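Endoglucanase (Fervidobacterium pennivorans DSM 9078, PDB 6KDD) probably hydrolyses beta-glucosidic bonds in cellulose-type glucans, as a glycosyl hydrolase family 5 enzyme built on a TIM barrel. Local coordinates at residues Ile60-Ser65 against Val98-His103. Residues are numbered along the deposited sequence; the frame is centred on the assembly and turned at random.
Sequences IPIRWS and VIINTH
Pro61 lays its CB over one face of the His103 imidazole, 3.7 Å from the ring centroid, a CH-pi contact in which a rigid apolar ring meets a flat aromatic one. The histidine reaches it because its CG stands anti to the backbone N (chi1 -151°), which carries the ring back alongside the proline. Just before this, the two strands still pair in parallel, Ile60 beside Ile100: Ile60 N donates to Ile99 O at 2.7 Å, and the CG1 of Ile60 touches Val98 CG1, a branched pair suited to a buried strand. Ile62 CD1 likewise reaches Ile100 CG2 at 4.0 Å, so beta-branched residues suit this place too. After the Ile60 bond the carboxamide of Asn101 takes the place of its backbone carbonyl, OD1 accepting Ile62 N at 3.0 Å from a position tilted out of the amide plane. Asparagine suits this place because its short carboxamide can stand in for a peptide carbonyl. The backbone oxygen of the same residue, Asn101 O, receives Trp64 NE1 at 2.9 Å, close to the indole plane, while Ile62 CG2 lies over one face of that ring. A phenylalanine in place of Trp64 would probably leave Asn101 O without this donor. Further on, His103 N makes a weak bond to Ile62 O, and a water joins Ser65 OG to His103 O. The contact joins the end of strand 57-60 and the loop after it to the end of the adjacent strand 97-101 in the eight-stranded parallel barrel; Trp64 and Ile100 pack against helix 112-129, Ile62 meets helix 78-93, and Asn101 touches Glu140 on strand 137-140.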
loop_
_atom_site.group_PDB
_atom_site.type_symbol
_atom_site.label_atom_id
_atom_site.label_comp_id
_atom_site.label_asym_id
_atom_site.label_seq_id
_atom_site.Cartn_x
_atom_site.Cartn_y
_atom_site.Cartn_z
ATOM N N ILE A 60 -5.498 -3.187 1.596
ATOM C CA ILE A 60 -6.090 -4.235 0.770
ATOM C C ILE A 60 -5.916 -3.841 -0.689
ATOM O O ILE A 60 -6.702 -3.065 -1.222
ATOM C CB ILE A 60 -7.583 -4.462 1.078
ATOM C CG1 ILE A 60 -7.869 -4.632 2.581
ATOM C CG2 ILE A 60 -8.139 -5.664 0.263
ATOM C CD1 ILE A 60 -7.327 -5.930 3.111
ATOM N N PRO A 61 -4.889 -4.363 -1.372
ATOM C CA PRO A 61 -4.760 -4.172 -2.813
ATOM C C PRO A 61 -5.886 -4.832 -3.587
ATOM O O PRO A 61 -6.239 -6.002 -3.339
ATOM C CB PRO A 61 -3.476 -4.936 -3.159
ATOM C CG PRO A 61 -2.688 -4.914 -1.820
ATOM C CD PRO A 61 -3.768 -5.085 -0.767
ATOM N N ILE A 62 -6.420 -4.100 -4.588
ATOM C CA ILE A 62 -7.589 -4.603 -5.296
ATOM C C ILE A 62 -7.483 -4.171 -6.768
ATOM O O ILE A 62 -7.438 -2.969 -7.054
ATOM C CB ILE A 62 -8.879 -3.996 -4.688
ATOM C CG1 ILE A 62 -9.123 -4.382 -3.223
ATOM C CG2 ILE A 62 -10.106 -4.383 -5.509
ATOM C CD1 ILE A 62 -10.301 -3.577 -2.663
ATOM N N ARG A 63 -7.605 -5.177 -7.632
ATOM C CA ARG A 63 -7.537 -5.019 -9.087
ATOM C C ARG A 63 -8.962 -4.870 -9.633
ATOM O O ARG A 63 -9.496 -5.765 -10.286
ATOM C CB ARG A 63 -6.842 -6.219 -9.728
ATOM C CG ARG A 63 -6.463 -5.933 -11.181
ATOM C CD ARG A 63 -6.077 -7.200 -11.872
ATOM N NE ARG A 63 -4.760 -7.646 -11.408
ATOM C CZ ARG A 63 -3.803 -8.143 -12.184
ATOM N NH1 ARG A 63 -3.993 -8.209 -13.494
ATOM N NH2 ARG A 63 -2.669 -8.575 -11.647
ATOM N N TRP A 64 -9.550 -3.701 -9.371
ATOM C CA TRP A 64 -10.938 -3.480 -9.757
ATOM C C TRP A 64 -11.061 -3.565 -11.285
ATOM O O TRP A 64 -12.053 -4.081 -11.803
ATOM C CB TRP A 64 -11.366 -2.087 -9.314
ATOM C CG TRP A 64 -11.452 -1.866 -7.839
ATOM C CD1 TRP A 64 -10.516 -1.265 -7.048
ATOM C CD2 TRP A 64 -12.570 -2.189 -7.003
ATOM N NE1 TRP A 64 -10.981 -1.195 -5.763
ATOM C CE2 TRP A 64 -12.235 -1.751 -5.706
ATOM C CE3 TRP A 64 -13.813 -2.791 -7.239
ATOM C CZ2 TRP A 64 -13.096 -1.892 -4.613
ATOM C CZ3 TRP A 64 -14.677 -2.922 -6.164
ATOM C CH2 TRP A 64 -14.317 -2.472 -4.877
ATOM N N SER A 65 -9.997 -3.137 -11.979
ATOM C CA SER A 65 -9.996 -3.042 -13.432
ATOM C C SER A 65 -10.179 -4.424 -14.058
ATOM O O SER A 65 -10.538 -4.551 -15.223
ATOM C CB SER A 65 -8.713 -2.360 -13.923
ATOM O OG SER A 65 -7.641 -3.258 -13.684
ATOM N N VAL A 98 -8.866 0.435 7.685
ATOM C CA VAL A 98 -8.826 -0.281 6.410
ATOM C C VAL A 98 -8.514 0.702 5.287
ATOM O O VAL A 98 -9.170 1.732 5.150
ATOM C CB VAL A 98 -10.126 -1.042 6.081
ATOM C CG1 VAL A 98 -9.963 -1.820 4.772
ATOM C CG2 VAL A 98 -10.556 -1.966 7.183
ATOM N N ILE A 99 -7.549 0.340 4.452
ATOM C CA ILE A 99 -7.244 1.102 3.263
ATOM C C ILE A 99 -7.533 0.206 2.065
ATOM O O ILE A 99 -6.978 -0.905 1.957
ATOM C CB ILE A 99 -5.771 1.544 3.243
ATOM C CG1 ILE A 99 -5.461 2.463 4.419
ATOM C CG2 ILE A 99 -5.488 2.181 1.871
ATOM C CD1 ILE A 99 -4.026 2.416 4.925
ATOM N N ILE A 100 -8.397 0.710 1.178
ATOM C CA ILE A 100 -8.642 0.043 -0.094
ATOM C C ILE A 100 -8.086 0.924 -1.217
ATOM O O ILE A 100 -8.204 2.158 -1.195
ATOM C CB ILE A 100 -10.139 -0.273 -0.312
ATOM C CG1 ILE A 100 -11.022 0.980 -0.211
ATOM C CG2 ILE A 100 -10.604 -1.356 0.665
ATOM C CD1 ILE A 100 -12.435 0.751 -0.756
ATOM N N ASN A 101 -7.516 0.261 -2.222
ATOM C CA ASN A 101 -6.941 1.000 -3.330
ATOM C C ASN A 101 -7.489 0.475 -4.658
ATOM O O ASN A 101 -8.371 -0.394 -4.705
ATOM C CB ASN A 101 -5.407 0.952 -3.280
ATOM C CG ASN A 101 -4.857 -0.393 -3.702
ATOM O OD1 ASN A 101 -5.553 -1.214 -4.310
ATOM N ND2 ASN A 101 -3.590 -0.621 -3.385
ATOM N N THR A 102 -6.910 1.009 -5.753
ATOM C CA THR A 102 -6.904 0.330 -7.032
ATOM C C THR A 102 -5.439 -0.046 -7.321
ATOM O O THR A 102 -4.537 0.728 -7.025
ATOM C CB THR A 102 -7.516 1.219 -8.137
ATOM O OG1 THR A 102 -8.883 1.429 -7.779
ATOM C CG2 THR A 102 -7.434 0.607 -9.522
ATOM N N HIS A 103 -5.221 -1.230 -7.891
ATOM C CA HIS A 103 -3.891 -1.813 -7.976
ATOM C C HIS A 103 -3.795 -2.638 -9.254
ATOM O O HIS A 103 -4.747 -3.331 -9.615
ATOM C CB HIS A 103 -3.774 -2.759 -6.753
ATOM C CG HIS A 103 -2.420 -2.990 -6.163
ATOM N ND1 HIS A 103 -1.465 -3.810 -6.770
ATOM C CD2 HIS A 103 -1.912 -2.659 -4.960
ATOM C CE1 HIS A 103 -0.420 -3.955 -5.962
ATOM N NE2 HIS A 103 -0.665 -3.247 -4.858
HETATM O O HOH W 1 -7.096 -2.341 -11.207
#